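Local coordinates for protein 11R-lipoxygenase (PDB 3VF1) that probably oxygenates polyunsaturated fatty acids with molecular oxygen at a catalytic non-heme iron, in a calcium-dependent manner, at residues A[144-147]-A[148-152]; A[151-154]-A[155-158]; A[485-488]-A[489-492]; A[254-257]-A[258-262]; A[504-507]-A[508-512]. All blocks are in the same frame, centred on the assembly; numbering follows the deposited sequence.

Contact 1 of 5, residues A[144-147]-A[148-152]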
# COMPACT_ATOMS: atom_id res chain seq x y z
N LYS A 144 6.51 -1.26 -34.83
CA LYS A 144 6.56 -0.73 -36.19
C LYS A 144 5.99 0.69 -36.23
O LYS A 144 6.26 1.45 -37.16
CB LYS A 144 5.80 -1.63 -37.17
CG LYS A 144 4.54 -2.27 -36.59
CD LYS A 144 4.84 -3.63 -35.96
CE LYS A 144 3.65 -4.19 -35.22
NZ LYS A 144 3.36 -3.47 -33.94
N ASP A 145 5.20 1.04 -35.22
CA ASP A 145 4.60 2.36 -35.11
C ASP A 145 5.53 3.36 -34.42
O ASP A 145 5.24 4.55 -34.34
CB ASP A 145 3.28 2.27 -34.33
CG ASP A 145 2.34 1.24 -34.89
OD1 ASP A 145 2.40 0.97 -36.11
OD2 ASP A 145 1.53 0.68 -34.11
N ASN A 146 6.64 2.85 -33.89
CA ASN A 146 7.67 3.70 -33.29
C ASN A 146 8.48 4.46 -34.34
O ASN A 146 9.69 4.27 -34.45
CB ASN A 146 8.61 2.86 -32.42
CG ASN A 146 9.53 3.70 -31.56
OD1 ASN A 146 9.16 4.78 -31.11
ND2 ASN A 146 10.73 3.19 -31.32
N VAL A 147 7.81 5.33 -35.08
CA VAL A 147 8.45 6.09 -36.15
C VAL A 147 9.48 7.07 -35.60
O VAL A 147 9.59 7.25 -34.39
CB VAL A 147 7.41 6.84 -37.00
CG1 VAL A 147 6.45 5.85 -37.65
CG2 VAL A 147 6.64 7.84 -36.14
N LYS A 148 10.24 7.69 -36.49
CA LYS A 148 11.38 8.51 -36.10
C LYS A 148 11.03 9.59 -35.08
O LYS A 148 11.71 9.73 -34.06
CB LYS A 148 12.02 9.16 -37.34
CG LYS A 148 13.32 9.88 -37.05
CD LYS A 148 14.11 10.15 -38.33
CE LYS A 148 15.50 10.70 -38.02
NZ LYS A 148 16.35 10.78 -39.24
N THR A 149 9.97 10.35 -35.35
CA THR A 149 9.57 11.43 -34.45
C THR A 149 9.25 10.91 -33.05
O THR A 149 9.62 11.53 -32.05
CB THR A 149 8.36 12.22 -35.01
OG1 THR A 149 8.00 13.25 -34.09
CG2 THR A 149 7.16 11.30 -35.23
N ILE A 150 8.57 9.77 -32.99
CA ILE A 150 8.26 9.13 -31.71
C ILE A 150 9.55 8.64 -31.05
O ILE A 150 9.81 8.92 -29.88
CB ILE A 150 7.33 7.92 -31.89
CG1 ILE A 150 6.00 8.35 -32.52
CG2 ILE A 150 7.08 7.23 -30.56
CD1 ILE A 150 5.12 9.17 -31.60
N ALA A 151 10.34 7.90 -31.82
CA ALA A 151 11.55 7.26 -31.31
C ALA A 151 12.55 8.27 -30.74
O ALA A 151 13.25 7.98 -29.77
CB ALA A 151 12.21 6.44 -32.41
N GLU A 152 12.60 9.46 -31.33
CA GLU A 152 13.53 10.49 -30.88
C GLU A 152 13.00 11.20 -29.64
O GLU A 152 13.78 11.62 -28.78
CB GLU A 152 13.80 11.50 -31.99
CG GLU A 152 14.66 10.96 -33.13
CD GLU A 152 15.01 12.02 -34.15
OE1 GLU A 152 14.50 13.15 -34.04
OE2 GLU A 152 15.80 11.71 -35.07

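Contact 2 of 5, residues A[151-154]-A[155-158]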
# COMPACT_ATOMS: atom_id res chain seq x y z
N ALA A 151 10.34 7.90 -31.82
CA ALA A 151 11.55 7.26 -31.31
C ALA A 151 12.55 8.27 -30.74
O ALA A 151 13.25 7.98 -29.77
CB ALA A 151 12.21 6.44 -32.41
N GLU A 152 12.60 9.46 -31.33
CA GLU A 152 13.53 10.49 -30.88
C GLU A 152 13.00 11.20 -29.64
O GLU A 152 13.78 11.62 -28.78
CB GLU A 152 13.80 11.50 -31.99
CG GLU A 152 14.66 10.96 -33.13
CD GLU A 152 15.01 12.02 -34.15
OE1 GLU A 152 14.50 13.15 -34.04
OE2 GLU A 152 15.80 11.71 -35.07
N GLN A 153 11.68 11.32 -29.55
CA GLN A 153 11.06 12.00 -28.42
C GLN A 153 11.15 11.17 -27.14
O GLN A 153 11.59 11.67 -26.10
CB GLN A 153 9.60 12.32 -28.74
CG GLN A 153 8.88 13.07 -27.63
CD GLN A 153 9.61 14.33 -27.22
OE1 GLN A 153 9.91 14.53 -26.04
NE2 GLN A 153 9.89 15.20 -28.18
N ARG A 154 10.74 9.91 -27.22
CA ARG A 154 10.71 9.03 -26.06
C ARG A 154 12.08 8.91 -25.41
O ARG A 154 12.18 8.69 -24.20
CB ARG A 154 10.18 7.65 -26.44
CG ARG A 154 11.06 6.88 -27.40
CD ARG A 154 10.27 5.75 -28.06
NE ARG A 154 9.69 4.85 -27.08
CZ ARG A 154 8.59 4.12 -27.28
NH1 ARG A 154 7.94 4.17 -28.43
NH2 ARG A 154 8.14 3.33 -26.31
N THR A 155 13.13 9.05 -26.20
CA THR A 155 14.49 8.98 -25.69
C THR A 155 14.81 10.24 -24.88
O THR A 155 15.50 10.19 -23.86
CB THR A 155 15.52 8.84 -26.82
OG1 THR A 155 15.23 7.66 -27.59
CG2 THR A 155 16.93 8.74 -26.26
N LYS A 156 14.29 11.37 -25.34
CA LYS A 156 14.49 12.65 -24.67
C LYS A 156 13.67 12.73 -23.39
O LYS A 156 14.16 13.19 -22.36
CB LYS A 156 14.11 13.80 -25.61
CG LYS A 156 14.13 15.17 -24.96
CD LYS A 156 13.73 16.25 -25.95
CE LYS A 156 13.54 17.60 -25.26
NZ LYS A 156 14.78 18.08 -24.59
N GLU A 157 12.42 12.28 -23.46
CA GLU A 157 11.53 12.29 -22.32
C GLU A 157 12.16 11.56 -21.14
O GLU A 157 12.30 12.11 -20.05
CB GLU A 157 10.20 11.64 -22.68
CG GLU A 157 9.11 11.81 -21.64
CD GLU A 157 7.87 10.99 -21.95
OE1 GLU A 157 8.00 9.96 -22.64
OE2 GLU A 157 6.76 11.37 -21.51
N VAL A 158 12.54 10.30 -21.38
CA VAL A 158 13.16 9.48 -20.35
C VAL A 158 14.46 10.10 -19.84
O VAL A 158 14.77 10.01 -18.66
CB VAL A 158 13.46 8.06 -20.89
CG1 VAL A 158 14.34 7.29 -19.92
CG2 VAL A 158 12.16 7.32 -21.16

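Contact 3 of 5, residues A[485-488]-A[489-492]. With FRU (beta-D-fructofuranose), chain C; GLC (alpha-D-glucopyranose), chain B.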
# COMPACT_ATOMS: atom_id res chain seq x y z
N ASP A 485 -3.92 -22.12 3.16
CA ASP A 485 -4.80 -21.78 2.05
C ASP A 485 -6.08 -22.62 2.03
O ASP A 485 -6.99 -22.34 1.25
CB ASP A 485 -4.06 -21.92 0.72
CG ASP A 485 -3.62 -23.34 0.43
OD1 ASP A 485 -3.56 -24.15 1.38
OD2 ASP A 485 -3.32 -23.64 -0.74
N GLY A 486 -6.15 -23.63 2.89
CA GLY A 486 -7.32 -24.49 2.95
C GLY A 486 -8.30 -24.14 4.05
O GLY A 486 -9.38 -24.74 4.14
N LEU A 487 -7.94 -23.18 4.89
CA LEU A 487 -8.79 -22.79 6.02
C LEU A 487 -10.11 -22.16 5.55
O LEU A 487 -10.12 -21.17 4.83
CB LEU A 487 -8.03 -21.81 6.93
CG LEU A 487 -6.80 -22.39 7.62
CD1 LEU A 487 -6.11 -21.33 8.46
CD2 LEU A 487 -7.17 -23.59 8.49
N ARG A 488 -11.22 -22.76 5.99
CA ARG A 488 -12.55 -22.35 5.55
C ARG A 488 -12.93 -20.93 5.97
O ARG A 488 -13.60 -20.22 5.22
CB ARG A 488 -13.60 -23.33 6.07
CG ARG A 488 -13.47 -24.75 5.54
CD ARG A 488 -14.03 -24.86 4.13
NE ARG A 488 -14.01 -26.24 3.65
CZ ARG A 488 -14.46 -26.63 2.46
NH1 ARG A 488 -14.97 -25.75 1.61
NH2 ARG A 488 -14.40 -27.91 2.12
N LYS A 489 -12.52 -20.53 7.17
CA LYS A 489 -12.92 -19.23 7.71
C LYS A 489 -11.76 -18.23 7.70
O LYS A 489 -11.68 -17.35 8.55
CB LYS A 489 -13.49 -19.40 9.12
CG LYS A 489 -14.65 -20.39 9.17
CD LYS A 489 -15.24 -20.53 10.56
CE LYS A 489 -16.27 -19.44 10.85
NZ LYS A 489 -17.01 -19.70 12.11
N PHE A 490 -10.88 -18.39 6.71
CA PHE A 490 -9.79 -17.46 6.47
C PHE A 490 -10.22 -16.54 5.34
O PHE A 490 -9.85 -16.74 4.18
CB PHE A 490 -8.53 -18.25 6.09
CG PHE A 490 -7.27 -17.43 6.08
CD1 PHE A 490 -7.27 -16.08 6.38
CD2 PHE A 490 -6.06 -18.03 5.76
CE1 PHE A 490 -6.09 -15.35 6.36
CE2 PHE A 490 -4.89 -17.31 5.74
CZ PHE A 490 -4.90 -15.97 6.04
N TYR A 491 -11.02 -15.54 5.67
CA TYR A 491 -11.71 -14.73 4.67
C TYR A 491 -10.76 -13.87 3.84
O TYR A 491 -10.99 -13.65 2.66
CB TYR A 491 -12.77 -13.85 5.35
CG TYR A 491 -13.78 -14.66 6.13
CD1 TYR A 491 -14.31 -15.83 5.60
CD2 TYR A 491 -14.18 -14.27 7.40
CE1 TYR A 491 -15.23 -16.57 6.31
CE2 TYR A 491 -15.10 -15.01 8.11
CZ TYR A 491 -15.62 -16.16 7.56
OH TYR A 491 -16.54 -16.91 8.27
N TYR A 492 -9.69 -13.37 4.46
CA TYR A 492 -8.68 -12.64 3.72
C TYR A 492 -8.12 -13.49 2.59
O TYR A 492 -7.93 -13.02 1.47
CB TYR A 492 -7.52 -12.21 4.62
CG TYR A 492 -6.25 -11.94 3.85
CD1 TYR A 492 -5.34 -12.96 3.61
CD2 TYR A 492 -5.96 -10.68 3.36
CE1 TYR A 492 -4.18 -12.73 2.89
CE2 TYR A 492 -4.80 -10.44 2.64
CZ TYR A 492 -3.92 -11.47 2.41
OH TYR A 492 -2.76 -11.24 1.71
C1 FRU C . -9.23 -20.52 -2.35
C2 FRU C . -9.86 -21.87 -2.06
C3 FRU C . -11.25 -21.99 -2.67
C4 FRU C . -12.05 -22.72 -1.62
C5 FRU C . -11.35 -22.38 -0.32
C6 FRU C . -11.40 -23.56 0.64
O1 FRU C . -10.05 -19.49 -1.85
O2 FRU C . -9.06 -22.90 -2.59
O3 FRU C . -11.22 -22.71 -3.89
O4 FRU C . -13.40 -22.32 -1.61
O5 FRU C . -10.02 -22.03 -0.65
O6 FRU C . -11.59 -23.13 1.96
C1 GLC B . -8.01 -23.28 -1.73
C2 GLC B . -6.80 -23.68 -2.57
C3 GLC B . -7.12 -24.93 -3.40
C4 GLC B . -7.63 -26.03 -2.48
C5 GLC B . -8.79 -25.52 -1.63
C6 GLC B . -9.22 -26.61 -0.65
O2 GLC B . -6.45 -22.62 -3.44
O3 GLC B . -5.96 -25.36 -4.07
O4 GLC B . -8.05 -27.13 -3.25
O5 GLC B . -8.41 -24.36 -0.91
O6 GLC B . -10.57 -26.41 -0.26

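Contact 4 of 5, residues A[254-257]-A[258-262]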
# COMPACT_ATOMS: atom_id res chain seq x y z
N ASP A 254 -11.78 -16.28 22.92
CA ASP A 254 -10.68 -17.02 22.29
C ASP A 254 -10.93 -17.26 20.80
O ASP A 254 -9.99 -17.30 20.01
CB ASP A 254 -10.47 -18.37 22.99
CG ASP A 254 -9.65 -18.24 24.26
OD1 ASP A 254 -9.09 -17.15 24.52
OD2 ASP A 254 -9.54 -19.25 25.00
N VAL A 255 -12.19 -17.42 20.42
CA VAL A 255 -12.53 -17.63 19.02
C VAL A 255 -12.27 -16.37 18.21
O VAL A 255 -11.70 -16.42 17.12
CB VAL A 255 -14.00 -18.06 18.85
CG1 VAL A 255 -14.41 -18.00 17.38
CG2 VAL A 255 -14.21 -19.46 19.41
N TRP A 256 -12.69 -15.23 18.75
CA TRP A 256 -12.43 -13.94 18.11
C TRP A 256 -10.93 -13.70 18.05
O TRP A 256 -10.40 -13.27 17.03
CB TRP A 256 -13.11 -12.81 18.88
CG TRP A 256 -12.65 -11.45 18.45
CD1 TRP A 256 -11.56 -10.78 18.90
CD2 TRP A 256 -13.27 -10.60 17.47
NE1 TRP A 256 -11.46 -9.56 18.27
CE2 TRP A 256 -12.50 -9.43 17.39
CE3 TRP A 256 -14.41 -10.73 16.66
CZ2 TRP A 256 -12.82 -8.38 16.53
CZ3 TRP A 256 -14.73 -9.68 15.81
CH2 TRP A 256 -13.94 -8.53 15.75
N PHE A 257 -10.25 -13.98 19.16
CA PHE A 257 -8.80 -13.78 19.26
C PHE A 257 -8.07 -14.50 18.13
O PHE A 257 -7.28 -13.90 17.42
CB PHE A 257 -8.30 -14.30 20.61
CG PHE A 257 -6.84 -14.06 20.85
CD1 PHE A 257 -6.40 -12.85 21.37
CD2 PHE A 257 -5.90 -15.04 20.56
CE1 PHE A 257 -5.06 -12.63 21.59
CE2 PHE A 257 -4.56 -14.81 20.78
CZ PHE A 257 -4.13 -13.61 21.30
N GLY A 258 -8.35 -15.79 17.98
CA GLY A 258 -7.74 -16.59 16.94
C GLY A 258 -8.01 -16.01 15.56
O GLY A 258 -7.11 -15.97 14.71
N SER A 259 -9.24 -15.56 15.33
CA SER A 259 -9.64 -15.07 14.02
C SER A 259 -8.94 -13.76 13.66
O SER A 259 -8.89 -13.39 12.49
CB SER A 259 -11.16 -14.89 13.95
OG SER A 259 -11.59 -13.76 14.68
N GLN A 260 -8.40 -13.07 14.65
CA GLN A 260 -7.71 -11.80 14.40
C GLN A 260 -6.37 -12.01 13.70
O GLN A 260 -5.81 -11.08 13.12
CB GLN A 260 -7.49 -11.04 15.71
CG GLN A 260 -8.76 -10.49 16.33
CD GLN A 260 -9.56 -9.64 15.35
OE1 GLN A 260 -9.31 -8.44 15.20
NE2 GLN A 260 -10.52 -10.26 14.68
N PHE A 261 -5.85 -13.24 13.75
CA PHE A 261 -4.60 -13.57 13.07
C PHE A 261 -4.87 -13.98 11.63
O PHE A 261 -3.94 -14.17 10.85
CB PHE A 261 -3.87 -14.68 13.82
CG PHE A 261 -3.30 -14.24 15.15
CD1 PHE A 261 -4.11 -14.19 16.27
CD2 PHE A 261 -1.97 -13.88 15.26
CE1 PHE A 261 -3.59 -13.78 17.49
CE2 PHE A 261 -1.45 -13.47 16.47
CZ PHE A 261 -2.26 -13.42 17.59
N LEU A 262 -6.15 -14.12 11.28
CA LEU A 262 -6.55 -14.48 9.93
C LEU A 262 -7.25 -13.32 9.24
O LEU A 262 -6.99 -13.02 8.08
CB LEU A 262 -7.49 -15.68 9.95
CG LEU A 262 -6.95 -16.99 10.53
CD1 LEU A 262 -8.04 -18.05 10.50
CD2 LEU A 262 -5.73 -17.46 9.76

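Contact 5 of 5, residues A[504-507]-A[508-512]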
# COMPACT_ATOMS: atom_id res chain seq x y z
N HIS A 504 -4.35 -10.87 -12.27
CA HIS A 504 -3.40 -11.57 -13.13
C HIS A 504 -3.96 -11.69 -14.54
O HIS A 504 -3.23 -11.57 -15.52
CB HIS A 504 -3.09 -12.96 -12.57
CG HIS A 504 -2.06 -13.70 -13.37
ND1 HIS A 504 -2.39 -14.49 -14.45
CD2 HIS A 504 -0.72 -13.77 -13.24
CE1 HIS A 504 -1.29 -15.02 -14.95
NE2 HIS A 504 -0.26 -14.59 -14.24
N GLN A 505 -5.26 -11.93 -14.63
CA GLN A 505 -5.92 -12.04 -15.93
C GLN A 505 -5.88 -10.71 -16.66
O GLN A 505 -5.62 -10.66 -17.86
CB GLN A 505 -7.37 -12.50 -15.75
CG GLN A 505 -8.09 -12.79 -17.05
CD GLN A 505 -7.42 -13.90 -17.84
OE1 GLN A 505 -7.20 -14.99 -17.31
NE2 GLN A 505 -7.10 -13.63 -19.09
N PHE A 506 -6.15 -9.63 -15.94
CA PHE A 506 -6.15 -8.29 -16.54
C PHE A 506 -4.77 -7.92 -17.07
O PHE A 506 -4.64 -7.47 -18.21
CB PHE A 506 -6.61 -7.25 -15.51
CG PHE A 506 -6.41 -5.83 -15.96
CD1 PHE A 506 -7.04 -5.36 -17.10
CD2 PHE A 506 -5.59 -4.97 -15.25
CE1 PHE A 506 -6.86 -4.05 -17.51
CE2 PHE A 506 -5.41 -3.67 -15.66
CZ PHE A 506 -6.04 -3.21 -16.79
N VAL A 507 -3.75 -8.10 -16.25
CA VAL A 507 -2.39 -7.78 -16.66
C VAL A 507 -1.98 -8.61 -17.87
O VAL A 507 -1.31 -8.12 -18.77
CB VAL A 507 -1.39 -8.03 -15.51
CG1 VAL A 507 0.05 -7.97 -16.02
CG2 VAL A 507 -1.60 -7.01 -14.40
N GLN A 508 -2.39 -9.88 -17.88
CA GLN A 508 -2.07 -10.76 -19.00
C GLN A 508 -2.74 -10.29 -20.28
O GLN A 508 -2.13 -10.30 -21.35
CB GLN A 508 -2.50 -12.19 -18.68
CG GLN A 508 -2.14 -13.20 -19.76
CD GLN A 508 -2.44 -14.63 -19.36
OE1 GLN A 508 -3.54 -15.13 -19.59
NE2 GLN A 508 -1.46 -15.29 -18.75
N ASP A 509 -3.99 -9.86 -20.17
CA ASP A 509 -4.73 -9.37 -21.33
C ASP A 509 -4.04 -8.15 -21.93
O ASP A 509 -3.84 -8.08 -23.14
CB ASP A 509 -6.17 -9.01 -20.94
CG ASP A 509 -7.01 -10.23 -20.62
OD1 ASP A 509 -6.56 -11.36 -20.92
OD2 ASP A 509 -8.12 -10.07 -20.08
N ILE A 510 -3.67 -7.20 -21.08
CA ILE A 510 -3.01 -5.98 -21.53
C ILE A 510 -1.68 -6.30 -22.21
O ILE A 510 -1.39 -5.81 -23.30
CB ILE A 510 -2.74 -5.01 -20.36
CG1 ILE A 510 -4.07 -4.51 -19.77
CG2 ILE A 510 -1.88 -3.84 -20.81
CD1 ILE A 510 -4.95 -3.78 -20.77
N ILE A 511 -0.87 -7.13 -21.55
CA ILE A 511 0.45 -7.46 -22.06
C ILE A 511 0.39 -8.21 -23.39
O ILE A 511 1.24 -8.01 -24.26
CB ILE A 511 1.24 -8.29 -21.04
CG1 ILE A 511 1.57 -7.44 -19.80
CG2 ILE A 511 2.53 -8.84 -21.65
CD1 ILE A 511 2.43 -6.23 -20.10
N GLN A 512 -0.61 -9.06 -23.56
CA GLN A 512 -0.73 -9.85 -24.78
C GLN A 512 -1.30 -9.03 -25.94
O GLN A 512 -1.30 -9.48 -27.09
CB GLN A 512 -1.58 -11.10 -24.54
CG GLN A 512 -0.87 -12.15 -23.70
CD GLN A 512 -1.64 -13.45 -23.61
OE1 GLN A 512 -2.75 -13.57 -24.13
NE2 GLN A 512 -1.05 -14.44 -22.94

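Contact 1 of 5, residues A[144-147]-A[148-152]
The flat carboxamide of Asn146 has the methyl CB of Ala151 leaning against one side of its plane, 3.7 Å from Asn146 ND2, while CG2 of Ile150 approaches the oxygen end, 3.3 Å from Asn146 OD1. With CG opposite the backbone N (chi1 -169°), the amide reaches forward along the first helical turn. Its polar atoms are engaged outside that turn: ND2 gives a hydrogen bond to Pro141 O, and OD1 accepts one from Arg154 NH1. With an alanine here, the guanidinium of Arg154 and the carbonyl of Pro141 would probably each lose a partner, and a gap would open beside Ala151 and Ile150.

The turn itself begins at Val147, the N-cap residue, whose carbonyl O receives Ala151 N at 2.8 Å with an almost straight N-H...O angle of 169°. Just before it, Asn146 is the centre of an inverse gamma turn, closed by a weak bond from Val147 N to Asp145 O. The Val147 side chain lies beside that of Thr149, CG2 to CG2 at 3.6 Å, and its CG2 also packs on Ile150 CG1 at 3.7 Å.

Thr149 and Ile150 continue this apolar patch onto Met85 of strand 83-90, and Ile150 also touches Ala84. Asp145 and Asn146 rest on the loop after strand 130-134, so the start of helix 148-164 is packed against the PLAT beta sandwich.

Contact 2 of 5, residues A[151-154]-A[155-158]
Thr155 swings its hydroxyl opposite its own carbonyl carbon (chi1 -58°), which carries OG1 back one turn to Ala151 O, where it donates a hydrogen bond of 3.0 Å. Gln153 uses a different torsion: its chain bends at chi2 (54°), turning the amide along the helix until OE1 lies 4.2 Å from Lys156 CD, a loose meeting of amide and aliphatic stem. The end of that lysine goes on to a salt bridge with Glu160.

Under these side chains the helical ladder is uneven. Glu157 N reaches Gln153 O at 2.8 Å in a nearly straight bond, whereas Lys156 N is shared between two weak bonds, to Glu152 O and to Gln153 O. Val158 N meets Arg154 O from above the carbonyl plane at 3.3 Å, with Val158 CG2 resting on the same oxygen.

Arg154 and Glu157 are oppositely charged, but their charged ends stay apart, Arg154 NE to Glu157 OE1 being 7.0 Å. Each is held elsewhere: Arg154 NE pairs with Glu526 and NH2 with Ile139 O, while the Glu157 carboxylate accepts from Ser413 OG and Tyr134 OH.

Gln153 and Arg154 pack on strand 130-134 of the PLAT sandwich, whereas Glu526 belongs to helix 525-538 and Ser413 to the loop between helices 369-410 and 416-425. Helix 148-164 is thereby wedged between the beta sandwich and the helical lipoxygenase body.

Contact 3 of 5, residues A[485-488]-A[489-492]
Leu487 and Phe490 are the first and last residues of a type I beta turn that leads into helix 491-514, and their side chains form its tightly packed side. Leu487 CB and Phe490 CB touch at 3.7 Å, and both residues are buried against Leu262 of helix 254-263. The backbone of the turn brings Phe490 CB to 3.6 Å from Leu487 O. The bond that closes the turn, Phe490 N to Leu487 O, is weak at 3.4 Å; the same carbonyl also accepts from Lys493 NZ.

The other side is loose and borders a bound disaccharide of linked glucose and fructose. Fructose O6 gives only a weak hydrogen bond to Gly486 O, at 3.5 Å, and the exposed Arg488 chain passes by with CD 3.7 Å from fructose O6. Further along, Lys493 NZ and Asp494 OD1 are also hydrogen-bonded to the fructose. Segment 485-488 thus borders the sugars with backbone carbonyls and the aliphatic stem of Arg488, and also with the Asp485 carboxylate, whose OD2 comes within 3.9 Å of glucose C2.

Lys489 NZ forms a salt bridge with Asp343. The backbone carbonyl of this lysine, in contrast, is turned to the helix start: Lys489 O accepts a hydrogen bond from Asn263 ND2 and sits 4.0 Å above the plane of the Tyr491 ring, over its centre.

Contact 4 of 5, residues A[254-257]-A[258-262]
Gln260 N divides its bonding between two carbonyls, a weak bond to Trp256 O and a better one to Phe257 O at 3.1 Å, and beyond it Phe261 N and Leu262 N reach back three residues instead of four, so the helix kinks here. Ser259 OG, set between its backbone N and carbonyl carbon (chi1 74°), is brought back to Trp256 O and adds a short hydrogen bond of 2.7 Å.

The Gln260 chain, bent at chi2, lays its amide over one face of the Trp256 indole. The two planes are only 12° apart, and Gln260 NE2 lies 3.5 Å from Trp256 CE2, toward the rim of the ring. Asn591 holds both partners, its OD1 accepting from Trp256 NE1 and its ND2 donating to Gln260 OE1, which should fix the rotation of the stacked amide.

On another flank Phe257 CE2 touches Phe261 CE1 at 3.6 Å, the ring planes oblique at 58°. Phe257 O lies at the edge of the Phe261 ring, 3.4 Å from CD1. Arg380 makes a cation-pi contact with Phe261, and Phe336 meets that ring edge-to-face.

This is an amide-on-indole stack one helical turn apart, on a kinked helix lodged between helix 369-410 and strand 344-350 in the lipoxygenase fold.

Contact 5 of 5, residues A[504-507]-A[508-512]
Within helix 491-514 of the lipoxygenase fold, successive side chains pair one turn apart, polar pairs and apolar pairs on different flanks. In the first polar pair, Gln505 NE2 donates to Asp509 OD1 at 3.0 Å. The Gln505 chain bends at chi2 (61°) to bring its amide over to the carboxylate, whose OD1 it meets on the syn side but 32° out of the carboxylate plane; the N-H...O angle of 140° confirms an imperfectly aimed bond. The other carboxylate oxygen, OD2, forms a salt bridge with Lys661, so the acid is gripped at both oxygens by different partners. A leucine in its place is likely to leave Lys661 without its counter-charge and Gln505 NE2 without its acceptor on this helix.

Ile510 meets the aromatic ring of Phe506 over one face in a CH-pi contact, CG1 standing 4.0 Å from the ring centroid; the nearest ring atom is Phe506 CE1, 3.6 Å from Ile510 CG1. Val507 and Ile511 lie side by side and point the same way, with CG1 to CG1 at 4.1 Å. His504 and Gln508 meet more loosely, His504 CE1 being 3.8 Å from Gln508 NE2. Beneath them regular backbone bonds run four residues back, such as Ile510 N to Phe506 O at 3.0 Å.

The Phe506 ring stacks with Phe662 of helix 653-676, which also receives Asp509 and Ile510 on Ala658. Phe506 and Ile510 touch Leu420 of helix 416-425 as well, while His504 and Ile511 pack on helix 557-579.

How the contacts relate
All five contacts are local, each closing no more than a turn or a few residues of helix. From the N terminus, contact 1 starts helix 148-164 and contact 2 continues it, the two overlapping at Ala151 and Glu152 and joining the PLAT sandwich to the helical body. Apart from that overlap the contacts follow in series, none nesting or crossing. Contact 4 comes next on helix 254-263, about 54 Å from contact 2, centre to centre. Contact 3, later in sequence, packs against its end through Leu262 and opens helix 491-514. Contact 5 lies further along that helix, about 27 Å from contact 3 between centres, and is nearer to contacts 1 and 2 than contact 3 is, without touching them.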